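Local atomic coordinates of mandelate racemase/muconate lactonizing enzyme-like protein (Roseovarius sp. TM1035, PDB entry 3RCY), a protein that is of unknown specificity but, as a mandelate racemase/muconate lactonizing enzyme-like protein of the enolase superfamily, probably catalyses magnesium-dependent proton abstraction from a carboxylate substrate. Residues 8-13 with 374-379; 344-349 with 368-373. One frame throughout, in Å; residues are numbered along the deposited sequence.

Interaction 1: 8-13 with 374-379; sequences DIIVTA and LARANP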
loop_
_atom_site.group_PDB
_atom_site.type_symbol
_atom_site.label_atom_id
_atom_site.label_comp_id
_atom_site.label_asym_id
_atom_site.label_seq_id
_atom_site.Cartn_x
_atom_site.Cartn_y
_atom_site.Cartn_z
ATOM N N ASP A 8 -13.287 -44.852 20.743
ATOM C CA ASP A 8 -14.259 -44.648 21.801
ATOM C C ASP A 8 -14.346 -43.156 22.086
ATOM O O ASP A 8 -13.322 -42.469 22.154
ATOM C CB ASP A 8 -13.838 -45.394 23.062
ATOM C CG ASP A 8 -13.812 -46.886 22.860
ATOM O OD1 ASP A 8 -14.893 -47.493 22.850
ATOM O OD2 ASP A 8 -12.716 -47.457 22.693
ATOM N N ILE A 9 -15.569 -42.659 22.231
ATOM C CA ILE A 9 -15.785 -41.259 22.579
ATOM C C ILE A 9 -16.416 -41.200 23.963
ATOM O O ILE A 9 -17.402 -41.895 24.236
ATOM C CB ILE A 9 -16.708 -40.538 21.561
ATOM C CG1 ILE A 9 -16.157 -40.671 20.126
ATOM C CG2 ILE A 9 -16.893 -39.058 21.967
ATOM C CD1 ILE A 9 -17.205 -40.355 19.015
ATOM N N ILE A 10 -15.845 -40.374 24.833
ATOM C CA ILE A 10 -16.392 -40.182 26.167
ATOM C C ILE A 10 -16.620 -38.700 26.409
ATOM O O ILE A 10 -15.681 -37.904 26.370
ATOM C CB ILE A 10 -15.460 -40.754 27.268
ATOM C CG1 ILE A 10 -15.286 -42.269 27.103
ATOM C CG2 ILE A 10 -16.019 -40.435 28.663
ATOM C CD1 ILE A 10 -14.038 -42.806 27.799
ATOM N N VAL A 11 -17.876 -38.336 26.635
ATOM C CA VAL A 11 -18.209 -36.971 27.015
ATOM C C VAL A 11 -18.349 -36.917 28.530
ATOM O O VAL A 11 -19.155 -37.643 29.110
ATOM C CB VAL A 11 -19.495 -36.484 26.321
ATOM C CG1 VAL A 11 -19.830 -35.051 26.745
ATOM C CG2 VAL A 11 -19.331 -36.575 24.800
ATOM N N THR A 12 -17.545 -36.064 29.159
ATOM C CA THR A 12 -17.492 -36.000 30.609
ATOM C C THR A 12 -17.731 -34.586 31.127
ATOM O O THR A 12 -17.233 -33.605 30.554
ATOM C CB THR A 12 -16.176 -36.642 31.170
ATOM O OG1 THR A 12 -16.229 -36.683 32.596
ATOM C CG2 THR A 12 -14.921 -35.892 30.715
ATOM N N ALA A 13 -18.497 -34.499 32.212
ATOM C CA ALA A 13 -18.878 -33.222 32.822
ATOM C C ALA A 13 -18.070 -32.927 34.091
ATOM O O ALA A 13 -18.154 -33.670 35.070
ATOM C CB ALA A 13 -20.370 -33.215 33.138
ATOM N N LEU A 374 -13.317 -42.725 35.983
ATOM C CA LEU A 374 -13.761 -41.432 36.502
ATOM C C LEU A 374 -14.535 -40.619 35.454
ATOM O O LEU A 374 -15.592 -40.057 35.765
ATOM C CB LEU A 374 -12.574 -40.620 37.032
ATOM C CG LEU A 374 -12.863 -39.236 37.628
ATOM C CD1 LEU A 374 -13.685 -39.325 38.925
ATOM C CD2 LEU A 374 -11.557 -38.494 37.868
ATOM N N ALA A 375 -14.019 -40.559 34.224
ATOM C CA ALA A 375 -14.711 -39.848 33.142
ATOM C C ALA A 375 -16.099 -40.433 32.886
ATOM O O ALA A 375 -17.072 -39.694 32.739
ATOM C CB ALA A 375 -13.885 -39.867 31.860
ATOM N N ARG A 376 -16.179 -41.761 32.830
ATOM C CA ARG A 376 -17.456 -42.454 32.626
ATOM C C ARG A 376 -18.411 -42.310 33.820
ATOM O O ARG A 376 -19.630 -42.307 33.643
ATOM C CB ARG A 376 -17.224 -43.930 32.296
ATOM C CG ARG A 376 -16.502 -44.158 30.984
ATOM C CD ARG A 376 -16.551 -45.623 30.577
ATOM N NE ARG A 376 -15.895 -45.845 29.290
ATOM C CZ ARG A 376 -16.447 -45.582 28.106
ATOM N NH1 ARG A 376 -15.768 -45.816 26.991
ATOM N NH2 ARG A 376 -17.670 -45.075 28.031
ATOM N N ALA A 377 -17.858 -42.175 35.025
ATOM C CA ALA A 377 -18.670 -41.948 36.228
ATOM C C ALA A 377 -19.188 -40.509 36.290
ATOM O O ALA A 377 -19.971 -40.155 37.176
ATOM C CB ALA A 377 -17.876 -42.293 37.494
ATOM N N ASN A 378 -18.756 -39.682 35.339
ATOM C CA ASN A 378 -19.173 -38.287 35.291
ATOM C C ASN A 378 -19.754 -37.904 33.922
ATOM O O ASN A 378 -19.150 -37.113 33.196
ATOM C CB ASN A 378 -18.000 -37.366 35.677
ATOM C CG ASN A 378 -17.680 -37.418 37.162
ATOM O OD1 ASN A 378 -16.913 -38.273 37.621
ATOM N ND2 ASN A 378 -18.253 -36.494 37.919
ATOM N N PRO A 379 -20.931 -38.468 33.567
ATOM C CA PRO A 379 -21.509 -38.174 32.255
ATOM C C PRO A 379 -22.094 -36.768 32.201
ATOM O O PRO A 379 -22.349 -36.156 33.242
ATOM C CB PRO A 379 -22.630 -39.217 32.123
ATOM C CG PRO A 379 -23.067 -39.466 33.527
ATOM C CD PRO A 379 -21.812 -39.348 34.370
HETATM O O HOH W 1 -17.327 -44.820 24.808
HETATM O O HOH W 2 -19.064 -39.773 30.692
#
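Ala13 N donates to Asn378 O (2.9 Å, 167° at the hydrogen), joining the end of strand 4-12 to the chain that leaves helix 372-376. Asn378 O also receives a CA-H···O contact from Thr12 CA (3.3 Å), and Thr12 and Pro379 have the closest CA atoms of the two segments, 4.9 Å apart. The Thr12 hydroxyl, turned anti to its own amide nitrogen (chi1 -174°), stands between two acceptors: Thr12 OG1 is 3.0 Å from Asn378 O and 3.1 Å from Ala375 O. Ala375 O accepts hydrogen bonds from Asn378 N and from a water that also donates to Val11 O.

Two residues before Thr12, Ile10 divides its branches. Ile10 CG2 rests 3.9 Å from Ala375 CB, while Ile10 CG1 and CD1 lie against one face of the Arg376 guanidinium, the two side chains crossing at about a right angle; Ile10 CG1 sits 3.5 Å from the guanidinium plane, offset toward its rim. Arg376 NE is held by a salt bridge to Glu372, and NH1 reaches Ile9 O through a water lying at the guanidinium edge. A C-terminal segment that returns to pack on an outer strand of the N-terminal three-stranded antiparallel sheet is characteristic of the enolase-superfamily capping domain.

Interaction 2: 344-349 with 368-373; sequences DALIKG and IEVDEA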
loop_
_atom_site.group_PDB
_atom_site.type_symbol
_atom_site.label_atom_id
_atom_site.label_comp_id
_atom_site.label_asym_id
_atom_site.label_seq_id
_atom_site.Cartn_x
_atom_site.Cartn_y
_atom_site.Cartn_z
ATOM N N ASP A 344 -6.937 -32.643 37.675
ATOM C CA ASP A 344 -5.793 -33.415 38.169
ATOM C C ASP A 344 -6.089 -34.913 38.223
ATOM O O ASP A 344 -5.285 -35.728 37.762
ATOM C CB ASP A 344 -5.337 -32.904 39.542
ATOM C CG ASP A 344 -3.965 -33.427 39.929
ATOM O OD1 ASP A 344 -2.950 -32.960 39.366
ATOM O OD2 ASP A 344 -3.899 -34.308 40.805
ATOM N N ALA A 345 -7.259 -35.269 38.754
ATOM C CA ALA A 345 -7.648 -36.671 38.902
ATOM C C ALA A 345 -7.847 -37.386 37.563
ATOM O O ALA A 345 -7.536 -38.577 37.435
ATOM C CB ALA A 345 -8.907 -36.793 39.776
ATOM N N LEU A 346 -8.360 -36.663 36.567
ATOM C CA LEU A 346 -8.623 -37.247 35.244
ATOM C C LEU A 346 -7.354 -37.757 34.553
ATOM O O LEU A 346 -7.401 -38.739 33.810
ATOM C CB LEU A 346 -9.357 -36.251 34.344
ATOM C CG LEU A 346 -9.911 -36.772 33.014
ATOM C CD1 LEU A 346 -10.794 -38.024 33.199
ATOM C CD2 LEU A 346 -10.677 -35.665 32.290
ATOM N N ILE A 347 -6.225 -37.096 34.791
ATOM C CA ILE A 347 -4.948 -37.612 34.294
ATOM C C ILE A 347 -4.031 -38.131 35.410
ATOM O O ILE A 347 -2.821 -38.274 35.211
ATOM C CB ILE A 347 -4.208 -36.611 33.366
ATOM C CG1 ILE A 347 -3.876 -35.299 34.104
ATOM C CG2 ILE A 347 -5.018 -36.400 32.065
ATOM C CD1 ILE A 347 -2.835 -34.417 33.379
ATOM N N LYS A 348 -4.628 -38.427 36.564
ATOM C CA LYS A 348 -3.929 -39.000 37.727
ATOM C C LYS A 348 -2.657 -38.231 38.118
ATOM O O LYS A 348 -1.625 -38.827 38.420
ATOM C CB LYS A 348 -3.641 -40.500 37.515
ATOM C CG LYS A 348 -4.877 -41.331 37.166
ATOM C CD LYS A 348 -4.614 -42.832 37.221
ATOM C CE LYS A 348 -5.872 -43.616 36.837
ATOM N NZ LYS A 348 -5.640 -45.092 36.793
ATOM N N GLY A 349 -2.744 -36.902 38.105
ATOM C CA GLY A 349 -1.618 -36.039 38.483
ATOM C C GLY A 349 -0.363 -36.156 37.632
ATOM O O GLY A 349 0.729 -35.804 38.088
ATOM N N ILE A 368 0.511 -39.295 30.064
ATOM C CA ILE A 368 -0.655 -39.227 30.939
ATOM C C ILE A 368 -1.267 -40.608 31.151
ATOM O O ILE A 368 -1.147 -41.490 30.293
ATOM C CB ILE A 368 -1.732 -38.233 30.411
ATOM C CG1 ILE A 368 -2.207 -38.618 29.001
ATOM C CG2 ILE A 368 -1.179 -36.795 30.426
ATOM C CD1 ILE A 368 -3.359 -37.739 28.452
ATOM N N GLU A 369 -1.893 -40.793 32.311
ATOM C CA GLU A 369 -2.738 -41.950 32.548
ATOM C C GLU A 369 -4.152 -41.437 32.756
ATOM O O GLU A 369 -4.467 -40.861 33.797
ATOM C CB GLU A 369 -2.261 -42.752 33.768
ATOM C CG GLU A 369 -2.767 -44.191 33.771
ATOM C CD GLU A 369 -2.469 -44.937 35.065
ATOM O OE1 GLU A 369 -1.408 -44.693 35.682
ATOM O OE2 GLU A 369 -3.311 -45.778 35.457
ATOM N N VAL A 370 -4.993 -41.622 31.746
ATOM C CA VAL A 370 -6.352 -41.121 31.797
ATOM C C VAL A 370 -7.202 -42.040 32.672
ATOM O O VAL A 370 -7.226 -43.260 32.477
ATOM C CB VAL A 370 -6.970 -40.951 30.391
ATOM C CG1 VAL A 370 -8.435 -40.533 30.486
ATOM C CG2 VAL A 370 -6.196 -39.898 29.603
ATOM N N ASP A 371 -7.870 -41.449 33.656
ATOM C CA ASP A 371 -8.792 -42.210 34.478
ATOM C C ASP A 371 -10.123 -42.360 33.747
ATOM O O ASP A 371 -11.050 -41.558 33.931
ATOM C CB ASP A 371 -8.976 -41.570 35.852
ATOM C CG ASP A 371 -9.620 -42.520 36.844
ATOM O OD1 ASP A 371 -10.397 -43.405 36.422
ATOM O OD2 ASP A 371 -9.345 -42.388 38.046
ATOM N N GLU A 372 -10.202 -43.399 32.916
ATOM C CA GLU A 372 -11.390 -43.662 32.114
ATOM C C GLU A 372 -12.630 -43.896 32.974
ATOM O O GLU A 372 -13.702 -43.383 32.662
ATOM C CB GLU A 372 -11.167 -44.850 31.173
ATOM C CG GLU A 372 -12.345 -45.087 30.230
ATOM C CD GLU A 372 -12.065 -46.130 29.175
ATOM O OE1 GLU A 372 -10.877 -46.424 28.907
ATOM O OE2 GLU A 372 -13.047 -46.651 28.605
ATOM N N ALA A 373 -12.477 -44.657 34.057
ATOM C CA ALA A 373 -13.586 -44.935 34.972
ATOM C C ALA A 373 -14.181 -43.648 35.567
ATOM O O ALA A 373 -15.402 -43.497 35.636
ATOM C CB ALA A 373 -13.152 -45.910 36.084
HETATM O O HOH W 3 -8.011 -40.434 39.226
#
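Lys348 and Glu369 meet slantwise, two extended side chains whose salt bridge joins Lys348 NZ to Glu369 OE2 at 2.8 Å. The ammonium comes to OE2 from above the carboxylate plane, 55° out of it, and the methylene Lys348 CD passes 3.7 Å from Glu369 CD. Asp371 lies across the same lysine at about a right angle, Asp371 CB 3.8 Å from Lys348 CE. The Asp371 carboxylate is engaged twice: OD1 caps Leu374 N from the N-cap position of helix 372-376, and Asp371 OD2 accepts a 2.6 Å bond from a water oxygen that also donates to Ala345 O.

Away from these charges, Ile347 CG2 turns against Ile368, 4.1 Å from Ile368 CB, with the two side chains oblique to each other; chi1 of 61° places this CG2 beside the backbone N. Between the polar and apolar zones, Asp371 N donates to Leu346 O (2.8 Å), and Val370 CA makes a CH···O contact with the same oxygen.

Lys348, with positive phi, is the C-prime residue of the Schellman motif ending helix 341-346. The contact thus sets this helix's C-terminus beside the N-terminus of helix 372-376, with helix 316-327 packing on Leu346, Ile347, Ile368 and Val370 and strand 36-41 touching Val370.

How the interactions relate
The general lesson is that one short helix can serve two contacts in succession: helix 372-376 enters interaction 2 by its N-terminal end and interaction 1 by its later residues. Their centres lie about 12 Å apart, and interaction 2 is nested within the long loop that interaction 1 closes. Apolar touches join them directly: Leu374 CD2 lies 3.7 Å from Ala345 CB, Ala375 CB 3.8 Å from Leu346 CD1, and Ile10 CD1 3.7 Å from Glu372 CG. Together they connect helix 341-346 to strand 4-12. Neither contact includes the magnesium ligands Glu235 and Glu261 or the residues lining the ribofuranose pockets; both join parts of the fold.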